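Local coordinates for protein ApRick protease (Rickettsia conorii, PDB 5C9F) that probably cleaves peptide bonds as a retropepsin-like aspartic endopeptidase, this chain being the protease domain of a longer, probably membrane-anchored protein, at residues 28-33 and 50-55; 60-65 and 96-101; 13-18 and 120-125. All coordinates share one frame; numbering follows the deposited sequence.

Interaction 1 of 3, residues 28-33 and 50-55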
ATOM      1  N   ASN A  28      -3.607  -1.892  25.538  1.00 29.53           N
ATOM      2  CA  ASN A  28      -2.494  -1.929  26.468  1.00 44.88           C
ATOM      3  C   ASN A  28      -2.000  -3.361  26.653  1.00 35.27           C
ATOM      4  O   ASN A  28      -1.873  -3.850  27.764  1.00 33.08           O
ATOM      5  CB  ASN A  28      -2.894  -1.322  27.815  1.00 40.87           C
ATOM      6  CG  ASN A  28      -3.384   0.085  27.682  1.00 41.20           C
ATOM      7  OD1 ASN A  28      -3.079   0.789  26.690  1.00 37.26           O
ATOM      8  ND2 ASN A  28      -4.201   0.513  28.658  1.00 35.30           N
ATOM      9  N   ASN A  29      -1.829  -4.047  25.533  1.00 33.28           N
ATOM     10  CA  ASN A  29      -1.289  -5.411  25.527  1.00 38.98           C
ATOM     11  C   ASN A  29      -2.315  -6.491  25.916  1.00 36.36           C
ATOM     12  O   ASN A  29      -1.959  -7.617  25.991  1.00 31.42           O
ATOM     13  CB  ASN A  29       0.049  -5.525  26.419  1.00 39.87           C
ATOM     14  CG  ASN A  29       0.872  -6.745  26.067  1.00 47.70           C
ATOM     15  OD1 ASN A  29       1.308  -7.636  26.888  1.00 49.16           O
ATOM     16  ND2 ASN A  29       1.132  -6.782  24.822  1.00 35.44           N
ATOM     17  N   VAL A  30      -3.584  -6.161  26.152  1.00 32.27           N
ATOM     18  CA  VAL A  30      -4.591  -7.114  26.615  1.00 27.95           C
ATOM     19  C   VAL A  30      -5.683  -7.289  25.561  1.00 34.68           C
ATOM     20  O   VAL A  30      -6.271  -6.328  25.092  1.00 32.54           O
ATOM     21  CB  VAL A  30      -5.245  -6.611  27.920  1.00 30.44           C
ATOM     22  CG1 VAL A  30      -6.330  -7.538  28.429  1.00 33.60           C
ATOM     23  CG2 VAL A  30      -4.175  -6.386  28.987  1.00 33.74           C
ATOM     24  N   LYS A  31      -5.990  -8.528  25.251  1.00 29.77           N
ATOM     25  CA  LYS A  31      -7.037  -8.823  24.296  1.00 33.14           C
ATOM     26  C   LYS A  31      -8.380  -8.458  24.861  1.00 36.79           C
ATOM     27  O   LYS A  31      -8.757  -8.938  25.959  1.00 32.14           O
ATOM     28  CB  LYS A  31      -7.068 -10.302  23.946  1.00 31.04           C
ATOM     29  CG  LYS A  31      -8.023 -10.626  22.834  1.00 38.33           C
ATOM     30  CD  LYS A  31      -8.243 -12.153  22.826  1.00 45.11           C
ATOM     31  CE  LYS A  31      -8.957 -12.638  21.586  1.00 84.21           C
ATOM     32  NZ  LYS A  31      -9.081 -14.118  21.699  1.00 55.84           N
ATOM     33  N   ILE A  32      -9.113  -7.598  24.137  1.00 28.29           N
ATOM     34  CA  ILE A  32     -10.459  -7.209  24.543  1.00 34.10           C
ATOM     35  C   ILE A  32     -11.355  -7.452  23.352  1.00 39.77           C
ATOM     36  O   ILE A  32     -11.010  -7.105  22.237  1.00 29.05           O
ATOM     37  CB  ILE A  32     -10.541  -5.705  24.918  1.00 29.50           C
ATOM     38  CG1 ILE A  32      -9.618  -5.322  26.077  1.00 32.68           C
ATOM     39  CG2 ILE A  32     -11.973  -5.316  25.274  1.00 30.88           C
ATOM     40  CD1 ILE A  32      -9.998  -5.882  27.417  1.00 33.30           C
ATOM     41  N   LYS A  33     -12.544  -7.985  23.607  1.00 36.00           N
ATOM     42  CA  LYS A  33     -13.554  -8.176  22.597  1.00 34.62           C
ATOM     43  C   LYS A  33     -14.519  -7.013  22.581  1.00 36.51           C
ATOM     44  O   LYS A  33     -15.110  -6.672  23.583  1.00 35.21           O
ATOM     45  CB  LYS A  33     -14.310  -9.470  22.857  1.00 40.71           C
ATOM     46  CG  LYS A  33     -15.175  -9.856  21.663  1.00 54.79           C
ATOM     47  CD  LYS A  33     -16.013 -11.076  21.989  1.00 62.85           C
ATOM     48  CE  LYS A  33     -16.466 -11.783  20.733  1.00 58.83           C
ATOM     49  NZ  LYS A  33     -17.415 -12.882  21.060  1.00 86.98           N
ATOM     50  N   ALA A  50     -12.622  -2.840  32.111  1.00 37.86           N
ATOM     51  CA  ALA A  50     -11.848  -1.780  32.740  1.00 34.38           C
ATOM     52  C   ALA A  50     -10.965  -2.355  33.835  1.00 32.27           C
ATOM     53  O   ALA A  50      -9.768  -2.018  33.925  1.00 33.10           O
ATOM     54  CB  ALA A  50     -12.757  -0.715  33.351  1.00 36.66           C
ATOM     55  N   GLN A  51     -11.526  -3.280  34.624  1.00 30.72           N
ATOM     56  CA  GLN A  51     -10.738  -3.931  35.684  1.00 34.89           C
ATOM     57  C   GLN A  51      -9.628  -4.842  35.109  1.00 32.75           C
ATOM     58  O   GLN A  51      -8.510  -4.803  35.598  1.00 36.85           O
ATOM     59  CB  GLN A  51     -11.654  -4.736  36.592  1.00 41.27           C
ATOM     60  CG  GLN A  51     -12.527  -3.847  37.408  1.00 49.49           C
ATOM     61  CD  GLN A  51     -13.553  -4.602  38.198  1.00 50.20           C
ATOM     62  OE1 GLN A  51     -14.294  -5.392  37.660  1.00 45.12           O
ATOM     63  NE2 GLN A  51     -13.515  -4.439  39.499  1.00 55.94           N
ATOM     64  N   LYS A  52      -9.898  -5.585  34.051  1.00 34.57           N
ATOM     65  CA  LYS A  52      -8.810  -6.297  33.321  1.00 46.48           C
ATOM     66  C   LYS A  52      -7.664  -5.388  32.886  1.00 38.15           C
ATOM     67  O   LYS A  52      -6.524  -5.820  32.854  1.00 37.00           O
ATOM     68  CB  LYS A  52      -9.270  -6.915  32.022  1.00 43.12           C
ATOM     69  CG  LYS A  52     -10.219  -8.082  32.155  1.00 76.96           C
ATOM     70  CD  LYS A  52     -10.473  -8.619  30.707  1.00 65.66           C
ATOM     71  CE  LYS A  52      -9.400  -9.631  30.337  1.00 70.26           C
ATOM     72  NZ  LYS A  52      -9.269  -9.744  28.866  1.00108.20           N
ATOM     73  N   LEU A  53      -7.994  -4.134  32.555  1.00 34.86           N
ATOM     74  CA  LEU A  53      -6.997  -3.196  32.097  1.00 35.17           C
ATOM     75  C   LEU A  53      -6.351  -2.445  33.273  1.00 33.28           C
ATOM     76  O   LEU A  53      -5.514  -1.553  33.067  1.00 38.15           O
ATOM     77  CB  LEU A  53      -7.614  -2.195  31.120  1.00 38.41           C
ATOM     78  CG  LEU A  53      -8.041  -2.844  29.798  1.00 35.97           C
ATOM     79  CD1 LEU A  53      -8.746  -1.835  28.930  1.00 35.08           C
ATOM     80  CD2 LEU A  53      -6.888  -3.487  29.020  1.00 33.46           C
ATOM     81  N   GLY A  54      -6.693  -2.825  34.490  1.00 33.53           N
ATOM     82  CA  GLY A  54      -6.027  -2.283  35.699  1.00 38.81           C
ATOM     83  C   GLY A  54      -6.639  -0.987  36.188  1.00 50.98           C
ATOM     84  O   GLY A  54      -6.058  -0.347  37.032  1.00 41.20           O
ATOM     85  N   PHE A  55      -7.803  -0.593  35.671  1.00 37.59           N
ATOM     86  CA  PHE A  55      -8.478   0.574  36.201  1.00 46.78           C
ATOM     87  C   PHE A  55      -9.088   0.250  37.578  1.00 40.69           C
ATOM     88  O   PHE A  55      -9.590  -0.831  37.804  1.00 46.76           O
ATOM     89  CB  PHE A  55      -9.534   1.062  35.250  1.00 32.82           C
ATOM     90  CG  PHE A  55      -8.983   1.748  34.054  1.00 32.22           C
ATOM     91  CD1 PHE A  55      -8.490   3.037  34.154  1.00 43.84           C
ATOM     92  CD2 PHE A  55      -8.863   1.096  32.862  1.00 41.99           C
ATOM     93  CE1 PHE A  55      -7.957   3.686  33.062  1.00 38.55           C
ATOM     94  CE2 PHE A  55      -8.332   1.732  31.755  1.00 37.12           C
ATOM     95  CZ  PHE A  55      -7.845   3.023  31.853  1.00 39.99           C
TER
HETATM   96  O   HOH W   1      -4.069  -1.124  31.003  1.00 37.76           O
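Leu53 lays one methyl, CD2, against the side chain of Val30, 3.7 Å from Val30 CB, with the two valine methyls slightly farther and about equally distant, so that the branch point is met rather than a single tip. The two side chains run at a slant to each other. With CG1 of Val30 anti to the backbone N (chi1 178°), CG1 lies on the side of Lys52 and approaches its NZ at 3.7 Å. Ile32, two residues further along the same strand face, adds a looser touch from its CD1 to Leu53 CD2 at 4.2 Å. Leu53 is the first residue past helix 47-52, and the chain ends that helix in a Schellman motif: Phe55 N bonds to Ala50 O, Gly54 N bonds to Gln51 O, and Gly54 takes the positive phi of the C-prime position. The contact thus sets the C-terminal end of the helix against strand 30-36 of the retropepsin-like fold. Lys52 passes Ile32 in the opposite sense, its chain bent at chi3 (87°), which brings NZ to 3.1 Å from Lys31 O. On the other flank a water bridges the segments, accepting from Asn28 ND2 at 2.9 Å and donating to Leu53 O at 2.6 Å. The amide of Asn28 is held at its other end by Ser82 N, which bonds to OD1, while Leu53 also packs on Val27 and Leu80.

Interaction 2 of 3, residues 60-65 and 96-101; sequences LKYTRT and VGLGDL
Tyr62 reaches from its loop across to the end of strand 88-97, where its ring meets Val96, Gly97 and Leu98. Tyr62 is the centre of an inverse gamma turn, just before a classic beta bulge in which Thr63 and Arg64 both face Ala75; the contact thus joins the turn leading into strand 64-68 to the end of strand 88-97, two strands away across strand 71-84 in the mixed sheet of this retropepsin-like domain. From CB, which points toward the 96-101 segment, CG stands anti to the carbonyl carbon (chi1 -74°) and sends the ring across. CG itself is only grazed, 4.2 Å from Leu98 CD2. Further out that methyl lies over one face, displaced toward the rim: Leu98 CD2 is 3.6 Å from the centroid of the Tyr62 ring and 24° off the normal, a CH-pi contact. Leu98 CD2 comes nearest to Tyr62 CE2, at 3.3 Å. The same CE2 is approached obliquely by Val96 O at 3.2 Å, a carbon-to-oxygen contact with the backbone. At the tip, OH lies 3.8 Å from Val96 CG2, while Gly97 O sits at the ring edge, near its plane. That carbonyl oxygen is buried by the contact and has no hydrogen-bonding partner in the model. The backbone O of Tyr62 accepts from Lys74 NZ, and Leu57 also packs on the side chain. On the side of the ring away from Leu98, Leu60 and Val96 cross at about a right angle, with Leu60 CD1 pressed to 3.5 Å from Val96 CG1, closer than carbons usually pack.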
ATOM      1  N   LEU A  60     -11.933   6.142  39.824  1.00 50.67           N
ATOM      2  CA  LEU A  60     -12.458   6.837  38.646  1.00 40.79           C
ATOM      3  C   LEU A  60     -13.500   7.819  39.144  1.00 42.44           C
ATOM      4  O   LEU A  60     -14.211   7.544  40.094  1.00 39.70           O
ATOM      5  CB  LEU A  60     -13.091   5.869  37.712  1.00 37.93           C
ATOM      6  CG  LEU A  60     -12.178   4.847  37.018  1.00 44.85           C
ATOM      7  CD1 LEU A  60     -13.031   3.931  36.163  1.00 49.70           C
ATOM      8  CD2 LEU A  60     -11.162   5.541  36.141  1.00 61.53           C
ATOM      9  N   LYS A  61     -13.570   8.966  38.526  1.00 38.28           N
ATOM     10  CA  LYS A  61     -14.634   9.899  38.857  1.00 53.30           C
ATOM     11  C   LYS A  61     -15.656   9.835  37.704  1.00 41.24           C
ATOM     12  O   LYS A  61     -15.314  10.016  36.543  1.00 39.18           O
ATOM     13  CB  LYS A  61     -14.071  11.300  39.117  1.00 60.77           C
ATOM     14  CG  LYS A  61     -12.935  11.724  38.202  1.00 85.23           C
ATOM     15  CD  LYS A  61     -12.563  13.188  38.374  1.00129.54           C
ATOM     16  CE  LYS A  61     -11.294  13.522  37.606  1.00122.92           C
ATOM     17  NZ  LYS A  61     -10.711  14.809  38.065  1.00112.14           N
ATOM     18  N   TYR A  62     -16.896   9.561  38.068  1.00 32.08           N
ATOM     19  CA  TYR A  62     -17.987   9.361  37.116  1.00 35.66           C
ATOM     20  C   TYR A  62     -18.618  10.708  36.859  1.00 39.44           C
ATOM     21  O   TYR A  62     -19.715  11.006  37.283  1.00 42.83           O
ATOM     22  CB  TYR A  62     -18.981   8.328  37.647  1.00 37.33           C
ATOM     23  CG  TYR A  62     -18.448   6.934  37.575  1.00 39.09           C
ATOM     24  CD1 TYR A  62     -17.452   6.490  38.439  1.00 52.03           C
ATOM     25  CD2 TYR A  62     -18.892   6.057  36.583  1.00 42.67           C
ATOM     26  CE1 TYR A  62     -16.935   5.196  38.318  1.00 47.82           C
ATOM     27  CE2 TYR A  62     -18.388   4.767  36.457  1.00 40.53           C
ATOM     28  CZ  TYR A  62     -17.415   4.341  37.311  1.00 49.85           C
ATOM     29  OH  TYR A  62     -16.961   3.066  37.161  1.00 56.89           O
ATOM     30  N   THR A  63     -17.897  11.529  36.111  1.00 54.18           N
ATOM     31  CA  THR A  63     -18.318  12.898  35.871  1.00 54.05           C
ATOM     32  C   THR A  63     -19.139  13.074  34.603  1.00 58.01           C
ATOM     33  O   THR A  63     -19.724  14.132  34.405  1.00 50.42           O
ATOM     34  CB  THR A  63     -17.086  13.798  35.745  1.00 52.17           C
ATOM     35  OG1 THR A  63     -16.199  13.254  34.758  1.00 46.42           O
ATOM     36  CG2 THR A  63     -16.385  13.896  37.085  1.00 53.72           C
ATOM     37  N   ARG A  64     -19.159  12.062  33.739  1.00 39.73           N
ATOM     38  CA  ARG A  64     -19.800  12.178  32.428  1.00 42.93           C
ATOM     39  C   ARG A  64     -21.167  11.493  32.421  1.00 40.97           C
ATOM     40  O   ARG A  64     -21.436  10.611  33.221  1.00 44.64           O
ATOM     41  CB  ARG A  64     -18.891  11.661  31.300  1.00 40.44           C
ATOM     42  CG  ARG A  64     -17.670  12.552  31.049  1.00 61.04           C
ATOM     43  CD  ARG A  64     -18.057  13.833  30.296  1.00 52.48           C
ATOM     44  NE  ARG A  64     -18.173  13.475  28.888  1.00 74.66           N
ATOM     45  CZ  ARG A  64     -19.283  13.219  28.199  1.00 86.37           C
ATOM     46  NH1 ARG A  64     -20.500  13.375  28.726  1.00 65.52           N
ATOM     47  NH2 ARG A  64     -19.169  12.834  26.928  1.00 67.03           N
ATOM     48  N   THR A  65     -22.029  11.957  31.527  1.00 42.52           N
ATOM     49  CA  THR A  65     -23.337  11.393  31.330  1.00 39.43           C
ATOM     50  C   THR A  65     -23.570  11.079  29.857  1.00 39.96           C
ATOM     51  O   THR A  65     -23.489  11.935  28.989  1.00 42.47           O
ATOM     52  CB  THR A  65     -24.401  12.357  31.867  1.00 42.32           C
ATOM     53  OG1 THR A  65     -24.176  12.551  33.247  1.00 40.63           O
ATOM     54  CG2 THR A  65     -25.803  11.848  31.632  1.00 47.49           C
ATOM     55  N   VAL A  96     -15.993   4.385  31.117  1.00 30.39           N
ATOM     56  CA  VAL A  96     -16.558   3.197  31.771  1.00 27.85           C
ATOM     57  C   VAL A  96     -17.831   3.517  32.510  1.00 34.79           C
ATOM     58  O   VAL A  96     -17.884   4.471  33.304  1.00 32.53           O
ATOM     59  CB  VAL A  96     -15.521   2.410  32.607  1.00 38.80           C
ATOM     60  CG1 VAL A  96     -14.354   3.239  33.035  1.00 49.70           C
ATOM     61  CG2 VAL A  96     -16.158   1.637  33.716  1.00 45.98           C
ATOM     62  N   GLY A  97     -18.862   2.733  32.210  1.00 31.40           N
ATOM     63  CA  GLY A  97     -20.154   2.892  32.818  1.00 40.60           C
ATOM     64  C   GLY A  97     -20.192   2.213  34.206  1.00 47.08           C
ATOM     65  O   GLY A  97     -19.199   1.658  34.675  1.00 47.82           O
ATOM     66  N   LEU A  98     -21.344   2.279  34.860  1.00 41.78           N
ATOM     67  CA  LEU A  98     -21.564   1.719  36.213  1.00 47.88           C
ATOM     68  C   LEU A  98     -22.138   0.333  36.137  1.00 55.70           C
ATOM     69  O   LEU A  98     -22.218  -0.364  37.141  1.00 43.57           O
ATOM     70  CB  LEU A  98     -22.478   2.627  37.039  1.00 49.54           C
ATOM     71  CG  LEU A  98     -21.850   3.919  37.579  1.00 41.74           C
ATOM     72  CD1 LEU A  98     -22.857   4.785  38.327  1.00 45.36           C
ATOM     73  CD2 LEU A  98     -20.678   3.549  38.499  1.00 49.12           C
ATOM     74  N   GLY A  99     -22.566  -0.081  34.954  1.00 65.80           N
ATOM     75  CA  GLY A  99     -22.999  -1.446  34.837  1.00 41.42           C
ATOM     76  C   GLY A  99     -24.010  -1.757  33.776  1.00 47.57           C
ATOM     77  O   GLY A  99     -24.419  -2.918  33.609  1.00 42.66           O
ATOM     78  N   ASP A 100     -24.420  -0.760  33.005  1.00 43.47           N
ATOM     79  CA  ASP A 100     -25.431  -1.041  31.974  1.00 91.15           C
ATOM     80  C   ASP A 100     -24.925  -1.937  30.833  1.00 59.96           C
ATOM     81  O   ASP A 100     -25.686  -2.160  29.930  1.00 72.50           O
ATOM     82  CB  ASP A 100     -26.028   0.255  31.397  1.00 93.73           C
ATOM     83  CG  ASP A 100     -27.478   0.075  30.825  1.00154.67           C
ATOM     84  OD1 ASP A 100     -28.084  -1.038  30.752  1.00 82.75           O
ATOM     85  OD2 ASP A 100     -28.023   1.110  30.422  1.00135.90           O
ATOM     86  N   LEU A 101     -23.714  -2.520  30.907  1.00 87.46           N
ATOM     87  CA  LEU A 101     -23.027  -2.959  29.675  1.00 55.17           C
ATOM     88  C   LEU A 101     -22.582  -4.433  29.559  1.00 47.18           C
ATOM     89  O   LEU A 101     -21.640  -4.899  30.203  1.00 52.28           O
ATOM     90  CB  LEU A 101     -21.848  -2.005  29.360  1.00 62.15           C
ATOM     91  CG  LEU A 101     -21.429  -1.846  27.903  1.00 67.30           C
ATOM     92  CD1 LEU A 101     -22.560  -1.205  27.110  1.00 83.52           C
ATOM     93  CD2 LEU A 101     -20.152  -1.014  27.804  1.00 67.00           C
TER

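Interaction 3 of 3, residues 13-18 and 120-125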
ATOM      1  N   ILE A  13     -14.159  -8.949   8.729  1.00 34.20           N
ATOM      2  CA  ILE A  13     -14.901  -9.588   9.797  1.00 30.73           C
ATOM      3  C   ILE A  13     -16.258  -9.948   9.302  1.00 28.41           C
ATOM      4  O   ILE A  13     -16.957  -9.082   8.752  1.00 34.88           O
ATOM      5  CB  ILE A  13     -14.971  -8.684  11.032  1.00 33.50           C
ATOM      6  CG1 ILE A  13     -13.582  -8.663  11.686  1.00 52.80           C
ATOM      7  CG2 ILE A  13     -15.944  -9.244  12.092  1.00 41.40           C
ATOM      8  CD1 ILE A  13     -13.298  -7.417  12.439  1.00 46.21           C
ATOM      9  N   ALA A  14     -16.653 -11.216   9.524  1.00 33.08           N
ATOM     10  CA  ALA A  14     -17.967 -11.668   9.117  1.00 37.83           C
ATOM     11  C   ALA A  14     -18.971 -11.356  10.232  1.00 34.66           C
ATOM     12  O   ALA A  14     -18.668 -11.477  11.416  1.00 32.82           O
ATOM     13  CB  ALA A  14     -17.942 -13.141   8.798  1.00 37.38           C
ATOM     14  N   ARG A  15     -20.159 -10.929   9.831  1.00 32.87           N
ATOM     15  CA  ARG A  15     -21.202 -10.602  10.761  1.00 30.73           C
ATOM     16  C   ARG A  15     -21.527 -11.873  11.588  1.00 34.43           C
ATOM     17  O   ARG A  15     -21.567 -12.911  11.063  1.00 32.11           O
ATOM     18  CB  ARG A  15     -22.464 -10.143  10.025  1.00 29.05           C
ATOM     19  CG  ARG A  15     -23.460  -9.502  10.969  1.00 30.54           C
ATOM     20  CD  ARG A  15     -24.756  -9.146  10.249  1.00 36.12           C
ATOM     21  NE  ARG A  15     -24.597  -8.093   9.241  1.00 31.34           N
ATOM     22  CZ  ARG A  15     -24.696  -6.787   9.479  1.00 34.37           C
ATOM     23  NH1 ARG A  15     -24.806  -6.329  10.725  1.00 33.97           N
ATOM     24  NH2 ARG A  15     -24.592  -5.919   8.472  1.00 44.30           N
ATOM     25  N   ASN A  16     -21.659 -11.723  12.891  1.00 30.13           N
ATOM     26  CA  ASN A  16     -22.047 -12.803  13.750  1.00 36.09           C
ATOM     27  C   ASN A  16     -23.521 -13.183  13.425  1.00 33.74           C
ATOM     28  O   ASN A  16     -24.282 -12.350  12.965  1.00 28.71           O
ATOM     29  CB  ASN A  16     -21.904 -12.308  15.160  1.00 29.76           C
ATOM     30  CG  ASN A  16     -22.088 -13.393  16.183  1.00 38.59           C
ATOM     31  OD1 ASN A  16     -23.198 -13.811  16.451  1.00 36.46           O
ATOM     32  ND2 ASN A  16     -20.989 -13.815  16.796  1.00 33.88           N
ATOM     33  N   ARG A  17     -23.903 -14.426  13.685  1.00 37.24           N
ATOM     34  CA  ARG A  17     -25.295 -14.872  13.439  1.00 37.51           C
ATOM     35  C   ARG A  17     -26.263 -14.044  14.290  1.00 39.71           C
ATOM     36  O   ARG A  17     -27.439 -13.917  13.924  1.00 40.38           O
ATOM     37  CB  ARG A  17     -25.472 -16.389  13.729  1.00 45.13           C
ATOM     38  CG  ARG A  17     -24.597 -17.294  12.840  1.00 40.05           C
ATOM     39  CD  ARG A  17     -25.165 -17.500  11.458  1.00 51.84           C
ATOM     40  NE  ARG A  17     -24.397 -18.473  10.686  1.00 51.77           N
ATOM     41  CZ  ARG A  17     -24.863 -19.590  10.123  1.00 45.79           C
ATOM     42  NH1 ARG A  17     -26.120 -20.016  10.287  1.00 45.92           N
ATOM     43  NH2 ARG A  17     -24.020 -20.357   9.419  1.00 64.73           N
ATOM     44  N   ASP A  18     -25.773 -13.439  15.372  1.00 36.78           N
ATOM     45  CA  ASP A  18     -26.615 -12.556  16.204  1.00 34.02           C
ATOM     46  C   ASP A  18     -26.841 -11.133  15.597  1.00 41.35           C
ATOM     47  O   ASP A  18     -27.506 -10.319  16.192  1.00 39.87           O
ATOM     48  CB  ASP A  18     -26.076 -12.441  17.614  1.00 39.40           C
ATOM     49  CG  ASP A  18     -24.862 -11.517  17.733  1.00 52.01           C
ATOM     50  OD1 ASP A  18     -24.428 -10.870  16.747  1.00 39.02           O
ATOM     51  OD2 ASP A  18     -24.301 -11.467  18.836  1.00 41.06           O
ATOM     52  N   ASP A 120     -20.436  -4.137   4.174  1.00 47.11           N
ATOM     53  CA  ASP A 120     -21.036  -4.627   2.919  1.00 62.01           C
ATOM     54  C   ASP A 120     -21.526  -6.088   2.973  1.00 51.26           C
ATOM     55  O   ASP A 120     -20.693  -6.974   3.169  1.00 48.55           O
ATOM     56  CB  ASP A 120     -19.928  -4.633   1.865  1.00 55.24           C
ATOM     57  CG  ASP A 120     -20.427  -4.983   0.475  1.00 81.36           C
ATOM     58  OD1 ASP A 120     -21.379  -4.333  -0.008  1.00 90.75           O
ATOM     59  OD2 ASP A 120     -19.849  -5.909  -0.141  1.00 66.58           O
ATOM     60  N   LYS A 121     -22.813  -6.375   2.796  1.00 60.73           N
ATOM     61  CA  LYS A 121     -23.279  -7.783   2.681  1.00 70.45           C
ATOM     62  C   LYS A 121     -22.707  -8.770   3.752  1.00 64.87           C
ATOM     63  O   LYS A 121     -22.089  -9.794   3.404  1.00 49.33           O
ATOM     64  CB  LYS A 121     -22.924  -8.365   1.289  1.00 72.96           C
ATOM     65  CG  LYS A 121     -23.411  -7.607   0.050  1.00 81.51           C
ATOM     66  CD  LYS A 121     -24.877  -7.968  -0.225  1.00 72.92           C
ATOM     67  CE  LYS A 121     -25.698  -6.823  -0.774  1.00110.78           C
ATOM     68  NZ  LYS A 121     -26.352  -6.035   0.304  1.00112.90           N
ATOM     69  N   ASP A 122     -22.927  -8.466   5.033  1.00 43.42           N
ATOM     70  CA  ASP A 122     -22.502  -9.300   6.183  1.00 37.48           C
ATOM     71  C   ASP A 122     -21.007  -9.287   6.403  1.00 33.97           C
ATOM     72  O   ASP A 122     -20.495 -10.143   7.112  1.00 37.11           O
ATOM     73  CB  ASP A 122     -23.030 -10.734   6.113  1.00 48.18           C
ATOM     74  CG  ASP A 122     -24.526 -10.778   6.193  1.00 62.73           C
ATOM     75  OD1 ASP A 122     -25.115  -9.863   6.831  1.00 46.15           O
ATOM     76  OD2 ASP A 122     -25.118 -11.688   5.598  1.00 65.11           O
ATOM     77  N   LEU A 123     -20.310  -8.303   5.824  1.00 27.69           N
ATOM     78  CA  LEU A 123     -18.846  -8.129   6.044  1.00 23.98           C
ATOM     79  C   LEU A 123     -18.487  -6.737   6.460  1.00 21.34           C
ATOM     80  O   LEU A 123     -19.045  -5.752   5.966  1.00 33.07           O
ATOM     81  CB  LEU A 123     -18.068  -8.350   4.763  1.00 30.93           C
ATOM     82  CG  LEU A 123     -18.079  -9.723   4.174  1.00 28.25           C
ATOM     83  CD1 LEU A 123     -17.321  -9.695   2.845  1.00 38.87           C
ATOM     84  CD2 LEU A 123     -17.490 -10.744   5.157  1.00 30.17           C
ATOM     85  N   LEU A 124     -17.551  -6.658   7.399  1.00 20.29           N
ATOM     86  CA  LEU A 124     -16.997  -5.376   7.832  1.00 18.85           C
ATOM     87  C   LEU A 124     -15.557  -5.403   7.373  1.00 20.61           C
ATOM     88  O   LEU A 124     -14.832  -6.348   7.676  1.00 23.45           O
ATOM     89  CB  LEU A 124     -17.107  -5.261   9.341  1.00 17.90           C
ATOM     90  CG  LEU A 124     -16.148  -4.302  10.109  1.00 38.90           C
ATOM     91  CD1 LEU A 124     -16.384  -2.907   9.676  1.00 41.24           C
ATOM     92  CD2 LEU A 124     -16.431  -4.402  11.596  1.00 58.94           C
ATOM     93  N   ILE A 125     -15.136  -4.355   6.676  1.00 26.77           N
ATOM     94  CA  ILE A 125     -13.805  -4.299   6.095  1.00 24.63           C
ATOM     95  C   ILE A 125     -13.110  -3.026   6.593  1.00 24.54           C
ATOM     96  O   ILE A 125     -13.611  -1.903   6.415  1.00 20.44           O
ATOM     97  CB  ILE A 125     -13.859  -4.316   4.553  1.00 30.91           C
ATOM     98  CG1 ILE A 125     -14.603  -5.564   4.049  1.00 26.24           C
ATOM     99  CG2 ILE A 125     -12.458  -4.240   3.982  1.00 34.04           C
ATOM    100  CD1 ILE A 125     -15.916  -5.293   3.350  1.00 49.96           C
TER
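Ile13 and Leu124 face each other as an antiparallel hydrogen-bonded pair, joining the end of strand 2-14 to the start of strand 123-131. The latter follows a type I' turn, Asp120 to Leu123, which makes a beta hairpin with strand 116-120; strand 2-14 thereby completes a three-stranded antiparallel sheet. The tight part is the sheet pairing itself. Ile13 N donates to Leu124 O at 2.9 Å, and Leu124 N returns the bond to Ile13 O at 2.8 Å, with an N-H...O angle of 168°. The side chains of this pair share one face of the sheet, where Leu124 also packs on Phe117, Ile119 and Phe21, and Ile13 on Ile23. Ala14 and Leu123 form the following non-hydrogen-bonded pair on the other face. There the alanine methyl offers little to pack on, Leu123 CD2 standing 4.4 Å from Ala14 CB, but Leu123 also packs on Ile12 of the second subunit.

Toward the turn the contact becomes more exposed and polar. Arg15 N still bonds to Asp122 O at 2.9 Å, although this donor lies 36° above the carbonyl plane. The arginine chain leaves with CG anti to the backbone N (chi1 -167°) and bends at chi3, bringing NE rather than the terminal nitrogens to the Asp122 carboxylate. NH1 instead donates to Gly19 O, so the guanidinium spans the turn residue and its own downstream loop. Beyond it, Asn16 OD1 accepts from Asp18 N in an Asx turn. The Arg15-Asp122 salt bridge has nearly perpendicular planes: Arg15 NE meets Asp122 OD1 on the anti side of the carboxylate at 3.0 Å, tilted out of the carboxylate plane and through a distinctly bent N-H...O bond.

From the N terminus, strand 2-14 supplies the first half of interaction 3, whose partner arrives only at 120-125, so this contact closes a loop holding most of the domain. Within that span, interaction 1 closes first, joining 28-33 to the end of helix 47-52; interaction 2 then opens at 60-65 and closes at 96-101. These two follow in series without crossing, and they touch through Ala50 with Val96 and Phe55 with Leu60. Interaction 1 sets that helix end on the mixed sheet, interaction 2 the turn before strand 64-68 on strand 88-97, whereas interaction 3 builds the separate three-stranded sheet. Interactions 2 and 3 lie on opposite sides of the chain's centre, their centres about 29 Å apart.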